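Local coordinates for glycosyl hydrolase (Rhizobium leguminosarum bv. trifolii, PDB 5NDX), which probably hydrolyses O-glycosidic bonds as a family 39 glycoside hydrolase, being a bacterial orthologue of human alpha-L-iduronidase, at residues G258-N263 against N306-S311; Y140-N145 against I214-I219. The protein carries 2 engineered substitutions. One frame throughout, in Å; residues are numbered along the deposited sequence.

Contact 1: residues G258-N263 against N306-S311. With 8U8 ((2~{R},3~{S},4~{S},5~{R},6~{S})-6-(4-methyl-2-oxidanylidene-chromen-7-yl)oxy-3,4,5-tris(oxidanyl)oxane-2-carboxylic acid), chain N.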
loop_
_atom_site.group_PDB
_atom_site.type_symbol
_atom_site.label_atom_id
_atom_site.label_comp_id
_atom_site.label_asym_id
_atom_site.label_seq_id
_atom_site.Cartn_x
_atom_site.Cartn_y
_atom_site.Cartn_z
ATOM N N GLY A 258 -2.309 -26.084 4.064
ATOM C CA GLY A 258 -1.149 -25.607 3.329
ATOM C C GLY A 258 -1.427 -24.563 2.238
ATOM O O GLY A 258 -0.475 -24.079 1.621
ATOM N N LEU A 259 -2.689 -24.186 2.035
ATOM C CA LEU A 259 -3.034 -23.170 1.042
ATOM C C LEU A 259 -2.476 -21.766 1.406
ATOM O O LEU A 259 -2.200 -21.475 2.570
ATOM C CB LEU A 259 -4.551 -23.051 0.851
ATOM C CG LEU A 259 -5.261 -24.176 0.074
ATOM C CD1 LEU A 259 -6.778 -23.985 0.117
ATOM C CD2 LEU A 259 -4.773 -24.265 -1.368
ATOM N N PRO A 260 -2.300 -20.921 0.401
ATOM C CA PRO A 260 -1.936 -19.537 0.681
ATOM C C PRO A 260 -2.927 -18.878 1.650
ATOM O O PRO A 260 -4.140 -19.048 1.513
ATOM C CB PRO A 260 -1.918 -18.882 -0.712
ATOM C CG PRO A 260 -1.590 -20.023 -1.674
ATOM C CD PRO A 260 -2.221 -21.256 -1.044
ATOM N N ILE A 261 -2.390 -18.225 2.665
ATOM C CA ILE A 261 -3.190 -17.496 3.684
ATOM C C ILE A 261 -3.046 -16.012 3.429
ATOM O O ILE A 261 -1.914 -15.511 3.233
ATOM C CB ILE A 261 -2.686 -17.780 5.110
ATOM C CG1 ILE A 261 -2.673 -19.289 5.386
ATOM C CG2 ILE A 261 -3.562 -17.090 6.154
ATOM C CD1 ILE A 261 -4.035 -19.965 5.263
ATOM N N VAL A 262 -4.175 -15.309 3.444
ATOM C CA VAL A 262 -4.216 -13.890 3.125
ATOM C C VAL A 262 -4.957 -13.160 4.247
ATOM O O VAL A 262 -6.028 -13.613 4.664
ATOM C CB VAL A 262 -4.933 -13.715 1.794
ATOM C CG1 VAL A 262 -5.243 -12.245 1.519
ATOM C CG2 VAL A 262 -4.085 -14.344 0.686
ATOM N N ASN A 263 -4.354 -12.111 4.796
ATOM C CA ASN A 263 -5.071 -11.141 5.619
ATOM C C ASN A 263 -5.403 -9.977 4.682
ATOM O O ASN A 263 -4.553 -9.176 4.373
ATOM C CB ASN A 263 -4.252 -10.702 6.796
ATOM C CG ASN A 263 -5.002 -9.802 7.760
ATOM O OD1 ASN A 263 -6.019 -9.180 7.431
ATOM N ND2 ASN A 263 -4.452 -9.682 8.949
ATOM N N ASN A 306 1.591 -20.909 5.105
ATOM C CA ASN A 306 1.938 -20.374 3.793
ATOM C C ASN A 306 1.399 -18.923 3.672
ATOM O O ASN A 306 0.569 -18.612 2.816
ATOM C CB ASN A 306 1.339 -21.313 2.719
ATOM C CG ASN A 306 1.801 -21.014 1.322
ATOM O OD1 ASN A 306 2.706 -20.222 1.113
ATOM N ND2 ASN A 306 1.198 -21.684 0.352
ATOM N N PHE A 307 1.904 -18.015 4.505
ATOM C CA PHE A 307 1.337 -16.663 4.567
ATOM C C PHE A 307 1.794 -15.904 3.326
ATOM O O PHE A 307 2.965 -15.798 3.087
ATOM C CB PHE A 307 1.717 -15.905 5.834
ATOM C CG PHE A 307 0.939 -14.644 5.999
ATOM C CD1 PHE A 307 -0.323 -14.657 6.592
ATOM C CD2 PHE A 307 1.431 -13.450 5.497
ATOM C CE1 PHE A 307 -1.058 -13.487 6.679
ATOM C CE2 PHE A 307 0.716 -12.275 5.611
ATOM C CZ PHE A 307 -0.539 -12.302 6.202
ATOM N N THR A 308 0.864 -15.378 2.547
ATOM C CA THR A 308 1.164 -14.897 1.204
ATOM C C THR A 308 0.899 -13.417 0.916
ATOM O O THR A 308 1.569 -12.845 0.029
ATOM C CB THR A 308 0.378 -15.786 0.193
ATOM O OG1 THR A 308 0.857 -17.134 0.325
ATOM C CG2 THR A 308 0.588 -15.370 -1.238
ATOM N N PHE A 309 -0.111 -12.821 1.545
ATOM C CA PHE A 309 -0.450 -11.439 1.270
ATOM C C PHE A 309 -1.112 -10.786 2.483
ATOM O O PHE A 309 -1.887 -11.404 3.188
ATOM C CB PHE A 309 -1.357 -11.390 0.061
ATOM C CG PHE A 309 -1.641 -10.029 -0.477
ATOM C CD1 PHE A 309 -0.635 -9.238 -0.939
ATOM C CD2 PHE A 309 -2.936 -9.605 -0.629
ATOM C CE1 PHE A 309 -0.892 -8.006 -1.505
ATOM C CE2 PHE A 309 -3.224 -8.371 -1.187
ATOM C CZ PHE A 309 -2.184 -7.552 -1.603
ATOM N N LEU A 310 -0.747 -9.541 2.710
ATOM C CA LEU A 310 -1.278 -8.726 3.804
ATOM C C LEU A 310 -1.655 -7.409 3.154
ATOM O O LEU A 310 -0.798 -6.728 2.584
ATOM C CB LEU A 310 -0.216 -8.561 4.864
ATOM C CG LEU A 310 -0.559 -7.740 6.095
ATOM C CD1 LEU A 310 0.382 -8.163 7.189
ATOM C CD2 LEU A 310 -0.431 -6.251 5.846
ATOM N N SER A 311 -2.936 -7.082 3.135
ATOM C CA SER A 311 -3.380 -5.829 2.520
ATOM C C SER A 311 -3.836 -4.893 3.640
ATOM O O SER A 311 -4.576 -5.292 4.522
ATOM C CB SER A 311 -4.512 -6.112 1.540
ATOM O OG SER A 311 -4.966 -4.973 0.830
HETATM C C15 8U8 N . -4.952 -12.931 -2.821
HETATM C C13 8U8 N . -3.740 -13.575 -3.079
HETATM C C14 8U8 N . -3.670 -14.962 -3.053
HETATM C C16 8U8 N . -2.487 -15.606 -3.386
HETATM O O9 8U8 N . -2.426 -16.826 -3.305
HETATM O O8 8U8 N . -1.366 -14.887 -3.666
HETATM C C11 8U8 N . -1.428 -13.542 -3.746
HETATM C C10 8U8 N . -0.269 -12.918 -4.136
HETATM C C12 8U8 N . -2.598 -12.857 -3.450
HETATM C C7 8U8 N . -2.577 -11.468 -3.572
HETATM C C8 8U8 N . -1.402 -10.831 -3.958
HETATM C C9 8U8 N . -0.239 -11.545 -4.255
HETATM O O2 8U8 N . 0.887 -10.867 -4.649
HETATM C C5 8U8 N . 1.917 -11.582 -5.381
HETATM O O1 8U8 N . 2.714 -12.112 -4.308
HETATM C C1 8U8 N . 3.948 -12.788 -4.641
HETATM C C6 8U8 N . 3.685 -14.097 -5.466
HETATM O O7 8U8 N . 2.583 -14.670 -5.353
HETATM O O6 8U8 N . 4.582 -14.455 -6.244
HETATM C C2 8U8 N . 4.790 -11.776 -5.414
HETATM O O5 8U8 N . 6.094 -12.318 -5.791
HETATM C C3 8U8 N . 4.020 -11.288 -6.662
HETATM O O4 8U8 N . 4.798 -10.300 -7.284
HETATM C C4 8U8 N . 2.697 -10.648 -6.240
HETATM O O3 8U8 N . 1.905 -10.280 -7.371
HETATM O O HOH W 1 -1.000 -22.344 4.857
#
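I261 pairs with F307, V262 with F309 and N263 with L310 where strands 261-263 and 307-310 run parallel, 19° from alignment, with a beta bulge shifting the register by one residue between the first two pairs. Hydrogen bonds from I261 N to N306 O, T308 N to I261 O, N263 N to F309 O and S311 N to N263 O join the backbones. N306 O is gripped from opposite faces of its carbonyl plane: I261 N lies 3.0 Å from N306 O on one, and T308 OG1 donates to it on the other. That bond helps fix the threonine's rotation; with OG1 beside the backbone N (chi1 -62°), CG2 comes within 3.2 Å of O8 of the bound coumarin glycoside 8U8. The short amide of N306 lies alongside the ring of P260 and sends ND2 to G258 O at 3.2 Å, in the amide plane, while a water bridges L259 O and N306 N. F307 lays one ring face over I261 O and meets I261 CG2 at 4.1 Å from its CD1; its bulk also packs on helix 282-300. N263 shares this outward side, its ND2 bonded to E221 O and its OD1 to E265 N. On the inward side V262 and F309 suit a flat apolar guest. F309 lies face-on to the coumarin, CD1 3.5 Å from 8U8 C8, with V262 CG1 at the phenyl edge and V262 CG2 near 8U8 C14. Apart from the bulge, alternating inward and outward side chains on adjoining parallel strands are characteristic of a TIM barrel, here its last two strands, with the ligand lodged by their N-terminal ends.

Contact 2: residues Y140-N145 against I214-I219. With 8U8 ((2~{R},3~{S},4~{S},5~{R},6~{S})-6-(4-methyl-2-oxidanylidene-chromen-7-yl)oxy-3,4,5-tris(oxidanyl)oxane-2-carboxylic acid), chain N; 8U8 ((2~{R},3~{S},4~{S},5~{R},6~{S})-6-(4-methyl-2-oxidanylidene-chromen-7-yl)oxy-3,4,5-tris(oxidanyl)oxane-2-carboxylic acid), chain M.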
loop_
_atom_site.group_PDB
_atom_site.type_symbol
_atom_site.label_atom_id
_atom_site.label_comp_id
_atom_site.label_asym_id
_atom_site.label_seq_id
_atom_site.Cartn_x
_atom_site.Cartn_y
_atom_site.Cartn_z
ATOM N N TYR A 140 -6.480 -11.317 -8.671
ATOM C CA TYR A 140 -7.035 -12.307 -7.736
ATOM C C TYR A 140 -8.496 -11.966 -7.548
ATOM O O TYR A 140 -8.840 -10.809 -7.482
ATOM C CB TYR A 140 -6.286 -12.353 -6.395
ATOM C CG TYR A 140 -4.868 -12.804 -6.568
ATOM C CD1 TYR A 140 -3.883 -11.912 -6.939
ATOM C CD2 TYR A 140 -4.523 -14.139 -6.430
ATOM C CE1 TYR A 140 -2.576 -12.347 -7.178
ATOM C CE2 TYR A 140 -3.200 -14.585 -6.628
ATOM C CZ TYR A 140 -2.236 -13.703 -7.036
ATOM O OH TYR A 140 -0.917 -14.154 -7.252
ATOM N N PHE A 141 -9.345 -12.993 -7.496
ATOM C CA PHE A 141 -10.768 -12.833 -7.259
ATOM C C PHE A 141 -11.083 -13.375 -5.900
ATOM O O PHE A 141 -10.513 -14.381 -5.495
ATOM C CB PHE A 141 -11.587 -13.579 -8.309
ATOM C CG PHE A 141 -11.443 -12.996 -9.663
ATOM C CD1 PHE A 141 -12.275 -11.951 -10.060
ATOM C CD2 PHE A 141 -10.402 -13.390 -10.483
ATOM C CE1 PHE A 141 -12.118 -11.362 -11.311
ATOM C CE2 PHE A 141 -10.215 -12.789 -11.719
ATOM C CZ PHE A 141 -11.082 -11.783 -12.127
ATOM N N GLU A 142 -11.999 -12.699 -5.220
ATOM C CA GLU A 142 -12.359 -13.016 -3.841
ATOM C C GLU A 142 -13.851 -13.002 -3.653
ATOM O O GLU A 142 -14.567 -12.250 -4.322
ATOM C CB GLU A 142 -11.801 -11.947 -2.867
ATOM C CG GLU A 142 -11.610 -12.502 -1.483
ATOM C CD GLU A 142 -11.104 -11.485 -0.477
ATOM O OE1 GLU A 142 -11.248 -10.293 -0.740
ATOM O OE2 GLU A 142 -10.602 -11.888 0.580
ATOM N N THR A 143 -14.304 -13.775 -2.691
ATOM C CA THR A 143 -15.683 -13.647 -2.216
ATOM C C THR A 143 -15.963 -12.267 -1.629
ATOM O O THR A 143 -15.063 -11.528 -1.179
ATOM C CB THR A 143 -15.993 -14.545 -1.021
ATOM O OG1 THR A 143 -15.055 -14.220 0.025
ATOM C CG2 THR A 143 -15.926 -15.979 -1.389
ATOM N N THR A 144 -17.257 -12.001 -1.604
ATOM C CA THR A 144 -17.868 -10.786 -1.131
ATOM C C THR A 144 -17.470 -10.668 0.290
ATOM O O THR A 144 -17.415 -11.657 1.055
ATOM C CB THR A 144 -19.451 -10.837 -1.267
ATOM O OG1 THR A 144 -20.013 -9.526 -1.408
ATOM C CG2 THR A 144 -20.107 -11.572 -0.087
ATOM N N ASN A 145 -17.261 -9.422 0.636
ATOM C CA ASN A 145 -16.648 -9.055 1.883
ATOM C C ASN A 145 -17.525 -9.503 3.069
ATOM O O ASN A 145 -18.767 -9.708 2.939
ATOM C CB ASN A 145 -16.425 -7.542 1.912
ATOM C CG ASN A 145 -15.637 -7.097 3.126
ATOM O OD1 ASN A 145 -14.511 -7.584 3.374
ATOM N ND2 ASN A 145 -16.250 -6.203 3.931
ATOM N N ILE A 214 -10.697 -23.817 -4.158
ATOM C CA ILE A 214 -10.284 -22.649 -3.386
ATOM C C ILE A 214 -8.767 -22.559 -3.496
ATOM O O ILE A 214 -8.050 -23.517 -3.200
ATOM C CB ILE A 214 -10.807 -22.682 -1.931
ATOM C CG1 ILE A 214 -10.402 -21.394 -1.189
ATOM C CG2 ILE A 214 -10.302 -23.904 -1.180
ATOM C CD1 ILE A 214 -11.179 -21.144 0.101
ATOM N N ASP A 215 -8.290 -21.420 -3.988
ATOM C CA ASP A 215 -6.873 -21.224 -4.246
ATOM C C ASP A 215 -6.172 -20.527 -3.093
ATOM O O ASP A 215 -4.974 -20.577 -3.025
ATOM C CB ASP A 215 -6.706 -20.433 -5.515
ATOM C CG ASP A 215 -7.262 -21.183 -6.738
ATOM O OD1 ASP A 215 -6.848 -22.324 -6.931
ATOM O OD2 ASP A 215 -8.123 -20.662 -7.465
ATOM N N TYR A 216 -6.919 -19.887 -2.197
ATOM C CA TYR A 216 -6.316 -19.227 -1.009
ATOM C C TYR A 216 -7.401 -18.997 0.023
ATOM O O TYR A 216 -8.581 -18.884 -0.314
ATOM C CB TYR A 216 -5.567 -17.912 -1.403
ATOM C CG TYR A 216 -6.502 -16.853 -1.906
ATOM C CD1 TYR A 216 -7.163 -16.023 -1.025
ATOM C CD2 TYR A 216 -6.802 -16.734 -3.264
ATOM C CE1 TYR A 216 -8.073 -15.055 -1.473
ATOM C CE2 TYR A 216 -7.708 -15.793 -3.720
ATOM C CZ TYR A 216 -8.335 -14.934 -2.813
ATOM O OH TYR A 216 -9.268 -13.986 -3.216
ATOM N N ILE A 217 -6.988 -18.885 1.278
ATOM C CA ILE A 217 -7.877 -18.601 2.363
ATOM C C ILE A 217 -7.650 -17.175 2.867
ATOM O O ILE A 217 -6.539 -16.824 3.250
ATOM C CB ILE A 217 -7.658 -19.632 3.486
ATOM C CG1 ILE A 217 -8.033 -21.033 2.965
ATOM C CG2 ILE A 217 -8.525 -19.295 4.682
ATOM C CD1 ILE A 217 -7.436 -22.149 3.773
ATOM N N SER A 218 -8.711 -16.368 2.895
ATOM C CA SER A 218 -8.596 -14.995 3.324
ATOM C C SER A 218 -9.464 -14.682 4.529
ATOM O O SER A 218 -10.633 -15.094 4.592
ATOM C CB SER A 218 -8.911 -14.023 2.187
ATOM O OG SER A 218 -10.213 -14.199 1.737
ATOM N N ILE A 219 -8.881 -13.933 5.458
ATOM C CA ILE A 219 -9.560 -13.378 6.617
ATOM C C ILE A 219 -9.119 -11.932 6.844
ATOM O O ILE A 219 -8.102 -11.528 6.267
ATOM C CB ILE A 219 -9.213 -14.193 7.880
ATOM C CG1 ILE A 219 -7.719 -14.251 8.125
ATOM C CG2 ILE A 219 -9.747 -15.616 7.749
ATOM C CD1 ILE A 219 -7.370 -14.999 9.400
HETATM C C15 8U8 N . -4.952 -12.931 -2.821
HETATM C C13 8U8 N . -3.740 -13.575 -3.079
HETATM C C14 8U8 N . -3.670 -14.962 -3.053
HETATM C C16 8U8 N . -2.487 -15.606 -3.386
HETATM O O9 8U8 N . -2.426 -16.826 -3.305
HETATM O O8 8U8 N . -1.366 -14.887 -3.666
HETATM C C11 8U8 N . -1.428 -13.542 -3.746
HETATM C C10 8U8 N . -0.269 -12.918 -4.136
HETATM C C12 8U8 N . -2.598 -12.857 -3.450
HETATM C C7 8U8 N . -2.577 -11.468 -3.572
HETATM C C8 8U8 N . -1.402 -10.831 -3.958
HETATM C C9 8U8 N . -0.239 -11.545 -4.255
HETATM O O2 8U8 N . 0.887 -10.867 -4.649
HETATM C C5 8U8 N . 1.917 -11.582 -5.381
HETATM O O1 8U8 N . 2.714 -12.112 -4.308
HETATM C C1 8U8 N . 3.948 -12.788 -4.641
HETATM C C6 8U8 N . 3.685 -14.097 -5.466
HETATM O O7 8U8 N . 2.583 -14.670 -5.353
HETATM O O6 8U8 N . 4.582 -14.455 -6.244
HETATM C C2 8U8 N . 4.790 -11.776 -5.414
HETATM O O5 8U8 N . 6.094 -12.318 -5.791
HETATM C C3 8U8 N . 4.020 -11.288 -6.662
HETATM O O4 8U8 N . 4.798 -10.300 -7.284
HETATM C C4 8U8 N . 2.697 -10.648 -6.240
HETATM O O3 8U8 N . 1.905 -10.280 -7.371
HETATM C C15 8U8 M . -19.904 -4.539 11.533
HETATM C C13 8U8 M . -18.714 -5.277 11.724
HETATM C C14 8U8 M . -18.718 -6.323 12.651
HETATM C C16 8U8 M . -17.574 -7.103 12.842
HETATM O O9 8U8 M . -17.644 -7.984 13.697
HETATM O O8 8U8 M . -16.411 -6.853 12.139
HETATM C C11 8U8 M . -16.405 -5.910 11.140
HETATM C C10 8U8 M . -15.259 -5.772 10.351
HETATM C C12 8U8 M . -17.555 -5.101 10.930
HETATM C C7 8U8 M . -17.512 -4.170 9.874
HETATM C C8 8U8 M . -16.364 -4.039 9.084
HETATM C C9 8U8 M . -15.225 -4.827 9.320
HETATM O O2 8U8 M . -14.084 -4.758 8.545
HETATM C C5 8U8 M . -13.663 -3.560 7.784
HETATM O O1 8U8 M . -13.741 -2.415 8.648
HETATM C C1 8U8 M . -13.719 -1.164 8.076
HETATM C C6 8U8 M . -12.919 -0.431 8.993
HETATM O O7 8U8 M . -13.122 0.777 9.037
HETATM O O6 8U8 M . -12.094 -1.069 9.621
HETATM C C2 8U8 M . -12.997 -1.029 6.700
HETATM O O5 8U8 M . -11.571 -1.030 6.920
HETATM C C3 8U8 M . -13.444 -2.128 5.639
HETATM O O4 8U8 M . -14.140 -1.524 4.605
HETATM C C4 8U8 M . -14.303 -3.253 6.299
HETATM O O3 8U8 M . -14.382 -4.392 5.348
#
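S218 OG donates to E142 OE2 at 2.6 Å, using the anti lone pair of the carboxylate, while OE1 of the same glutamate forms a salt bridge with R57. Glutamate suits the place because its extended chain carries the two oxygens to partners on different strands. Y216 OH donates to F141 O, also at 2.6 Å, from above the carbonyl plane; the phenol thereby reaches a backbone oxygen two strands away, and the CB and CG of E142 pack against its hydroxyl. Farther along, the poorly ordered N145 offers ND2 to O3 of a second 8U8 (chain M), 3.0 Å away. Strands 140-142 and 216-219 are the fourth and sixth of the TIM barrel, with 179-184 between them; their axes come no nearer than 9.6 Å, at 57°, and only inward-reaching side chains close the distance. Y216 CG stands between the backbone N and the carbonyl carbon (chi1 66°), directing the ring inward, where the ligand methyl C15 sits 3.9 Å above the ring centre. Y140 lays a ring face against the coumarin of 8U8 (chain N), C12 over the ring centre and CZ 3.4 Å from C11. With an alanine in place of Y140 this stacked ring is gone, which would probably leave the ligand less firmly clamped against F309. The two tyrosines touch loosely, Y140 CD2 being 4.5 Å from Y216 CE2.

Contact 2 comes first along the chain and closes before contact 1 opens; their centres lie 10 Å apart in the same eight-stranded parallel barrel. Strands 216-219 and 261-263 are neighbours in it, and probable backbone hydrogen bonds, V262 N to I217 O and I217 N to P260 O, join the contacts directly. In barrel order they involve strands four, six, seven and eight. Together they supply much of the pocket around the coumarin of 8U8 (chain N), at the N-terminal strand ends, with F309 and Y140 on opposite faces. The second 8U8 (chain M) lies beyond the C-terminal ends, where TIM-barrel active sites lie, probably the catalytic mouth; N145 there precedes Q146, changed in this structure, at the predicted proton-donor position.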